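Local coordinates for protein peptidoglycan glycosyltransferase (Burkholderia ambifaria, PDB 5UY7) that belongs to the penicillin-binding proteins and carries a domain with the fold they share with the beta-lactamases, at residues G269-P274 against S480-A485; S201-I206 against R525-P530; R260-V265 against P354-P359. All coordinates share one frame; numbering follows the deposited sequence.

Contact 1: G269-P274 against S480-A485; sequences GSIMKP and SFVGMA. With SO4 (sulfate ion), chain B.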
# COMPACT_ATOMS: atom_id res chain seq x y z
N GLY A 269 7.13 -0.25 -5.80
CA GLY A 269 7.99 -1.19 -5.09
C GLY A 269 7.20 -2.18 -4.25
O GLY A 269 6.11 -2.63 -4.63
N SER A 270 7.73 -2.49 -3.06
CA SER A 270 7.18 -3.57 -2.24
C SER A 270 5.73 -3.35 -1.85
O SER A 270 5.06 -4.31 -1.43
CB SER A 270 8.03 -3.75 -0.98
OG SER A 270 9.34 -4.15 -1.32
N ILE A 271 5.21 -2.13 -1.97
CA ILE A 271 3.80 -1.87 -1.68
C ILE A 271 2.88 -2.69 -2.57
O ILE A 271 1.72 -2.94 -2.21
CB ILE A 271 3.55 -0.35 -1.79
CG1 ILE A 271 4.29 0.36 -0.65
CG2 ILE A 271 2.07 -0.01 -1.78
CD1 ILE A 271 4.45 1.87 -0.87
N MET A 272 3.38 -3.15 -3.72
CA MET A 272 2.54 -3.97 -4.59
C MET A 272 2.51 -5.44 -4.21
O MET A 272 1.65 -6.16 -4.74
CB MET A 272 3.00 -3.86 -6.05
CG MET A 272 2.83 -2.48 -6.65
SD MET A 272 1.17 -1.79 -6.49
CE MET A 272 0.25 -2.98 -7.47
N LYS A 273 3.42 -5.90 -3.36
CA LYS A 273 3.49 -7.34 -3.09
C LYS A 273 2.17 -7.89 -2.55
O LYS A 273 1.79 -9.01 -2.96
CB LYS A 273 4.66 -7.63 -2.15
CG LYS A 273 6.01 -7.43 -2.83
CD LYS A 273 7.20 -7.37 -1.86
CE LYS A 273 8.48 -7.27 -2.66
NZ LYS A 273 9.70 -6.88 -1.85
N PRO A 274 1.42 -7.18 -1.70
CA PRO A 274 0.12 -7.73 -1.26
C PRO A 274 -0.87 -7.92 -2.39
O PRO A 274 -1.75 -8.78 -2.27
CB PRO A 274 -0.37 -6.68 -0.26
CG PRO A 274 0.89 -6.12 0.29
CD PRO A 274 1.79 -6.01 -0.88
N SER A 480 7.88 5.31 1.09
CA SER A 480 6.43 5.34 1.24
C SER A 480 5.94 4.17 2.08
O SER A 480 6.61 3.14 2.20
CB SER A 480 5.73 5.33 -0.12
OG SER A 480 6.20 6.40 -0.93
N PHE A 481 4.77 4.35 2.69
CA PHE A 481 4.12 3.27 3.43
C PHE A 481 2.62 3.41 3.29
O PHE A 481 2.09 4.52 3.42
CB PHE A 481 4.52 3.32 4.92
CG PHE A 481 4.10 2.09 5.69
CD1 PHE A 481 2.80 1.97 6.18
CD2 PHE A 481 5.01 1.07 5.94
CE1 PHE A 481 2.41 0.84 6.88
CE2 PHE A 481 4.62 -0.06 6.64
CZ PHE A 481 3.33 -0.17 7.11
N VAL A 482 1.91 2.30 3.05
CA VAL A 482 0.45 2.32 3.04
C VAL A 482 -0.06 1.21 3.94
O VAL A 482 0.38 0.06 3.84
CB VAL A 482 -0.12 2.17 1.62
CG1 VAL A 482 -1.63 2.39 1.65
CG2 VAL A 482 0.55 3.17 0.66
N GLY A 483 -1.00 1.54 4.82
CA GLY A 483 -1.51 0.55 5.74
C GLY A 483 -2.92 0.89 6.19
O GLY A 483 -3.55 1.80 5.66
N MET A 484 -3.41 0.12 7.16
CA MET A 484 -4.81 0.25 7.58
C MET A 484 -4.91 -0.13 9.05
O MET A 484 -4.05 -0.83 9.59
CB MET A 484 -5.72 -0.62 6.71
CG MET A 484 -5.39 -2.12 6.81
SD MET A 484 -6.12 -3.14 5.50
CE MET A 484 -5.12 -2.59 4.09
N ALA A 485 -5.96 0.36 9.71
CA ALA A 485 -6.09 0.20 11.16
C ALA A 485 -7.55 0.38 11.55
O ALA A 485 -8.24 1.19 10.94
CB ALA A 485 -5.23 1.24 11.90
S SO4 B . 11.37 -1.86 0.94
O1 SO4 B . 10.53 -0.78 1.47
O2 SO4 B . 11.47 -2.93 1.92
O3 SO4 B . 12.69 -1.31 0.66
O4 SO4 B . 10.84 -2.41 -0.30
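I271 carries the contact of 269-274 with strand 477-485, meeting S480 and V482. G269 begins the segment, and its O accepts the M272 N at 2.9 Å. S270 follows on a short 3-10 turn. Its OG is hydrogen-bonded to O4 of the sulfate at 2.5 Å, a distance short enough to be doubtful in detail. S462 also holds this sulfate. I271 comes next and points at the strand. CG1 lies anti to the carbonyl carbon (chi1 -68°), and the chain then runs extended, so CD1 comes 3.8 Å from S480 CB. The other branch, CG2, looks at V482 CG2 across 4.3 Å. S270 and K273 fit the SxxK pattern of the penicillin-binding protein and beta-lactamase fold, where such a pair sits at a helix start beside the central sheet. This is consistent with an active-site cleft here. S480 turns its CB to I271, while its OG is bonded to S497 on the next strand. M272 ends the 3-10 segment. K273 follows, and its NZ donates to S270 OG at 2.8 Å. N326 OD1 and the S324 carbonyl also bind this NZ. P274 continues the helix and packs on Y397, which V482 also touches.

Contact 2: S201-I206 against R525-P530; sequences SKIQYI and RALNVP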
# COMPACT_ATOMS: atom_id res chain seq x y z
N SER A 201 -11.08 18.40 10.22
CA SER A 201 -10.04 19.35 10.62
C SER A 201 -9.08 18.73 11.62
O SER A 201 -7.88 19.04 11.61
CB SER A 201 -10.67 20.61 11.22
OG SER A 201 -11.43 21.33 10.26
N LYS A 202 -9.60 17.90 12.52
CA LYS A 202 -8.76 17.27 13.54
C LYS A 202 -7.82 16.24 12.93
O LYS A 202 -6.63 16.19 13.29
CB LYS A 202 -9.66 16.63 14.60
CG LYS A 202 -8.96 15.99 15.76
CD LYS A 202 -9.93 15.86 16.95
CE LYS A 202 -11.37 15.61 16.50
NZ LYS A 202 -12.30 15.25 17.61
N ILE A 203 -8.32 15.40 12.02
CA ILE A 203 -7.44 14.41 11.41
C ILE A 203 -6.48 15.07 10.44
O ILE A 203 -5.32 14.65 10.32
CB ILE A 203 -8.27 13.30 10.73
CG1 ILE A 203 -9.13 12.58 11.78
CG2 ILE A 203 -7.36 12.30 10.03
CD1 ILE A 203 -10.05 11.50 11.22
N GLN A 204 -6.93 16.12 9.74
CA GLN A 204 -6.02 16.89 8.89
C GLN A 204 -4.86 17.45 9.72
O GLN A 204 -3.70 17.40 9.29
CB GLN A 204 -6.79 18.02 8.20
CG GLN A 204 -5.95 18.90 7.27
CD GLN A 204 -5.78 18.28 5.90
OE1 GLN A 204 -6.14 17.13 5.68
NE2 GLN A 204 -5.23 19.05 4.95
N TYR A 205 -5.16 17.99 10.91
CA TYR A 205 -4.10 18.49 11.77
C TYR A 205 -3.16 17.37 12.21
O TYR A 205 -1.93 17.54 12.24
CB TYR A 205 -4.68 19.21 12.99
CG TYR A 205 -3.62 19.54 14.01
CD1 TYR A 205 -2.71 20.56 13.78
CD2 TYR A 205 -3.48 18.78 15.17
CE1 TYR A 205 -1.72 20.85 14.71
CE2 TYR A 205 -2.51 19.05 16.07
CZ TYR A 205 -1.62 20.08 15.84
OH TYR A 205 -0.66 20.33 16.78
N ILE A 206 -3.72 16.21 12.56
CA ILE A 206 -2.90 15.07 12.96
C ILE A 206 -1.94 14.70 11.84
O ILE A 206 -0.74 14.49 12.06
CB ILE A 206 -3.78 13.88 13.35
CG1 ILE A 206 -4.40 14.10 14.73
CG2 ILE A 206 -2.98 12.59 13.33
CD1 ILE A 206 -5.50 13.12 15.05
N ARG A 525 -6.92 7.18 18.35
CA ARG A 525 -7.23 7.79 19.63
C ARG A 525 -8.26 8.90 19.48
O ARG A 525 -9.19 9.01 20.28
CB ARG A 525 -5.96 8.32 20.30
CG ARG A 525 -5.09 7.22 20.93
CD ARG A 525 -3.87 7.83 21.63
NE ARG A 525 -2.84 8.21 20.67
CZ ARG A 525 -2.02 7.34 20.08
NH1 ARG A 525 -2.12 6.05 20.37
NH2 ARG A 525 -1.11 7.75 19.21
N ALA A 526 -8.11 9.73 18.44
CA ALA A 526 -9.01 10.87 18.29
C ALA A 526 -10.43 10.41 17.99
O ALA A 526 -11.40 11.10 18.35
CB ALA A 526 -8.51 11.79 17.18
N LEU A 527 -10.58 9.25 17.36
CA LEU A 527 -11.88 8.67 17.02
C LEU A 527 -12.43 7.75 18.09
O LEU A 527 -13.46 7.11 17.86
CB LEU A 527 -11.78 7.91 15.70
CG LEU A 527 -11.43 8.79 14.51
CD1 LEU A 527 -11.32 7.95 13.25
CD2 LEU A 527 -12.46 9.91 14.34
N ASN A 528 -11.77 7.67 19.25
CA ASN A 528 -12.20 6.82 20.36
C ASN A 528 -12.24 5.35 20.00
O ASN A 528 -13.03 4.59 20.56
CB ASN A 528 -13.57 7.26 20.90
CG ASN A 528 -13.58 8.67 21.41
OD1 ASN A 528 -12.64 9.11 22.09
ND2 ASN A 528 -14.65 9.40 21.12
N VAL A 529 -11.39 4.93 19.07
CA VAL A 529 -11.31 3.49 18.77
C VAL A 529 -10.67 2.79 19.96
O VAL A 529 -9.58 3.19 20.41
CB VAL A 529 -10.49 3.25 17.51
CG1 VAL A 529 -10.36 1.75 17.26
CG2 VAL A 529 -11.12 3.99 16.33
N PRO A 530 -11.30 1.77 20.53
CA PRO A 530 -10.71 1.11 21.69
C PRO A 530 -9.45 0.37 21.28
O PRO A 530 -9.43 -0.28 20.22
CB PRO A 530 -11.81 0.13 22.14
CG PRO A 530 -13.05 0.54 21.41
CD PRO A 530 -12.59 1.17 20.14
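I206 and A526 meet where the first turns of helix 201-217 lie against the end of helix 509-526. Both helices belong to the penicillin-binding protein fold, whose first and last helices pack beside the central antiparallel sheet. A526 is the hub on the second segment. Its CB points at helix 201-217 and receives two side chains. I206 comes with the tip of its longer branch. This branch leaves on the side of the backbone N (chi1 -75°) and stays extended, which carries CD1 to 3.9 Å from A526 CB. K202, one turn earlier, lays the middle of its chain by the same methyl, with CD 4.3 Å from A526 CB. This part of the lysine acts as an apolar arm at the solvent-facing border of the contact. I203 sits differently. Its CB points along the interface rather than at A526 or L527, and the CD1 end of its chain turns in to L527, whose side chain does the same from its own side. The I203 CD1 and L527 CD2 methyls stand 4.3 Å apart. I203 is modelled in two conformers, so this touch is the less certain one. I203 also rests on L236 and A237 of the sheet and on T523, so it fills the corner between strand and helix. No hydrogen bond joins the two segments. Helix 509-526 closes in a Schellman motif. N528, with positive phi, is its C-prime residue: V529 N turns back to M524 O, and N528 N reaches R525 O at 3.1 Å.

Contact 3: R260-V265 against P354-P359; sequences RILTDV and PKVGFP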
# COMPACT_ATOMS: atom_id res chain seq x y z
N ARG A 260 0.76 17.29 -5.12
CA ARG A 260 1.70 16.21 -5.45
C ARG A 260 1.14 14.83 -5.11
O ARG A 260 1.51 13.85 -5.76
CB ARG A 260 3.02 16.44 -4.73
CG ARG A 260 3.71 17.74 -5.12
CD ARG A 260 5.10 17.86 -4.54
NE ARG A 260 5.10 17.87 -3.07
CZ ARG A 260 4.83 18.94 -2.33
NH1 ARG A 260 4.51 20.10 -2.90
NH2 ARG A 260 4.86 18.86 -1.01
N ILE A 261 0.27 14.73 -4.10
CA ILE A 261 -0.36 13.45 -3.79
C ILE A 261 -1.07 12.89 -5.01
O ILE A 261 -1.10 11.67 -5.22
CB ILE A 261 -1.35 13.61 -2.61
CG1 ILE A 261 -0.61 13.94 -1.32
CG2 ILE A 261 -2.19 12.34 -2.44
CD1 ILE A 261 -1.53 14.06 -0.12
N LEU A 262 -1.63 13.77 -5.84
CA LEU A 262 -2.36 13.36 -7.03
C LEU A 262 -1.53 13.42 -8.31
O LEU A 262 -1.82 12.69 -9.26
CB LEU A 262 -3.60 14.24 -7.20
CG LEU A 262 -4.68 13.99 -6.15
CD1 LEU A 262 -5.28 15.30 -5.69
CD2 LEU A 262 -5.74 13.07 -6.73
N THR A 263 -0.51 14.27 -8.35
CA THR A 263 0.19 14.50 -9.61
C THR A 263 1.52 13.77 -9.73
O THR A 263 1.94 13.46 -10.84
CB THR A 263 0.42 16.00 -9.83
OG1 THR A 263 1.27 16.52 -8.80
CG2 THR A 263 -0.91 16.75 -9.82
N ASP A 264 2.19 13.48 -8.62
CA ASP A 264 3.51 12.89 -8.67
C ASP A 264 3.42 11.36 -8.71
O ASP A 264 2.74 10.75 -7.88
CB ASP A 264 4.36 13.35 -7.49
CG ASP A 264 4.80 14.80 -7.62
OD1 ASP A 264 4.29 15.50 -8.53
OD2 ASP A 264 5.65 15.24 -6.83
N VAL A 265 4.11 10.75 -9.67
CA VAL A 265 4.09 9.30 -9.79
C VAL A 265 5.49 8.74 -9.55
O VAL A 265 6.51 9.41 -9.73
CB VAL A 265 3.55 8.82 -11.15
CG1 VAL A 265 2.15 9.34 -11.37
CG2 VAL A 265 4.47 9.23 -12.28
N PRO A 354 -7.33 9.52 -11.31
CA PRO A 354 -8.49 9.73 -10.43
C PRO A 354 -9.35 10.87 -10.94
O PRO A 354 -8.84 11.89 -11.42
CB PRO A 354 -7.85 10.07 -9.08
CG PRO A 354 -6.49 9.45 -9.14
CD PRO A 354 -6.06 9.56 -10.57
N LYS A 355 -10.66 10.68 -10.86
CA LYS A 355 -11.63 11.70 -11.26
C LYS A 355 -12.31 12.22 -10.00
O LYS A 355 -13.45 11.88 -9.69
CB LYS A 355 -12.65 11.13 -12.26
N VAL A 356 -11.58 13.05 -9.25
CA VAL A 356 -12.04 13.55 -7.97
C VAL A 356 -12.14 15.07 -7.93
O VAL A 356 -12.34 15.65 -6.86
CB VAL A 356 -11.15 13.03 -6.82
CG1 VAL A 356 -11.14 11.51 -6.81
CG2 VAL A 356 -9.73 13.56 -6.97
N GLY A 357 -12.02 15.72 -9.08
CA GLY A 357 -12.21 17.16 -9.14
C GLY A 357 -10.93 17.92 -9.39
O GLY A 357 -10.91 18.85 -10.21
N PHE A 358 -9.86 17.55 -8.70
CA PHE A 358 -8.58 18.22 -8.88
C PHE A 358 -8.11 18.06 -10.32
O PHE A 358 -8.13 16.95 -10.86
CB PHE A 358 -7.54 17.63 -7.93
CG PHE A 358 -7.86 17.86 -6.47
CD1 PHE A 358 -7.65 19.11 -5.90
CD2 PHE A 358 -8.37 16.84 -5.69
CE1 PHE A 358 -7.94 19.32 -4.56
CE2 PHE A 358 -8.65 17.06 -4.35
CZ PHE A 358 -8.44 18.30 -3.79
N PRO A 359 -7.70 19.14 -10.98
CA PRO A 359 -7.25 19.02 -12.37
C PRO A 359 -5.86 18.41 -12.45
O PRO A 359 -5.07 18.49 -11.51
CB PRO A 359 -7.25 20.47 -12.86
CG PRO A 359 -6.92 21.25 -11.64
CD PRO A 359 -7.57 20.51 -10.48
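The backbones of the short helix 260-263 and the irregular loop 354-359 come closest at L262 and P354, whose CA atoms are 7.9 Å apart. L262 is the side chain that bridges the gap, and its two methyls are shared out among three loop residues. CD1 goes to F358 and lies 3.5 Å from CD2 of that ring, at an oblique angle to it. The two side chains meet at about a right angle. CD2 goes the other way, to V356 CG2 at 4.0 Å and, more loosely, to P354 CB at 4.4 Å. L262 has an unusual chi2 of 139°, which helps set this division of its branches. V356 CG2 lies between the backbone N and the carbonyl carbon. There it touches L262 and also lies in the plane of the F358 ring, at its edge. P354, V356 and F358 thus each give an apolar group to this leucine. G357, with a phi of 110°, makes the turn between V356 and F358. Behind this group stands F391 of helix 390-401, which L262, P354 and V356 all touch. The contact ties helix 260-263 to the loop between helices 338-347 and 374-381, within the transpeptidase-type domain of the penicillin-binding protein fold.

How the contacts relate
Contact 1 lies near the middle of the chain, its centre about 3 Å from the centre of the molecule. The centres of contacts 1 and 3 are about 19 Å apart. Those of contacts 1 and 2 are about 22 Å apart, and those of contacts 2 and 3 about 25 Å. Contact 1 alone holds the sulfate and the SxxK residues of the likely active site. Segment 260-265 of contact 3 runs almost directly into 269-274 of contact 1. Helix 390-401 also joins these two, with F391 touching contact 3 and Y397 touching contact 1. Helix 509-526 ends in contact 2, and its F516 meets F481 of contact 1. Contact 2 joins segments near both ends of the modelled chain, and in sequence contacts 1 and 3 fall between them.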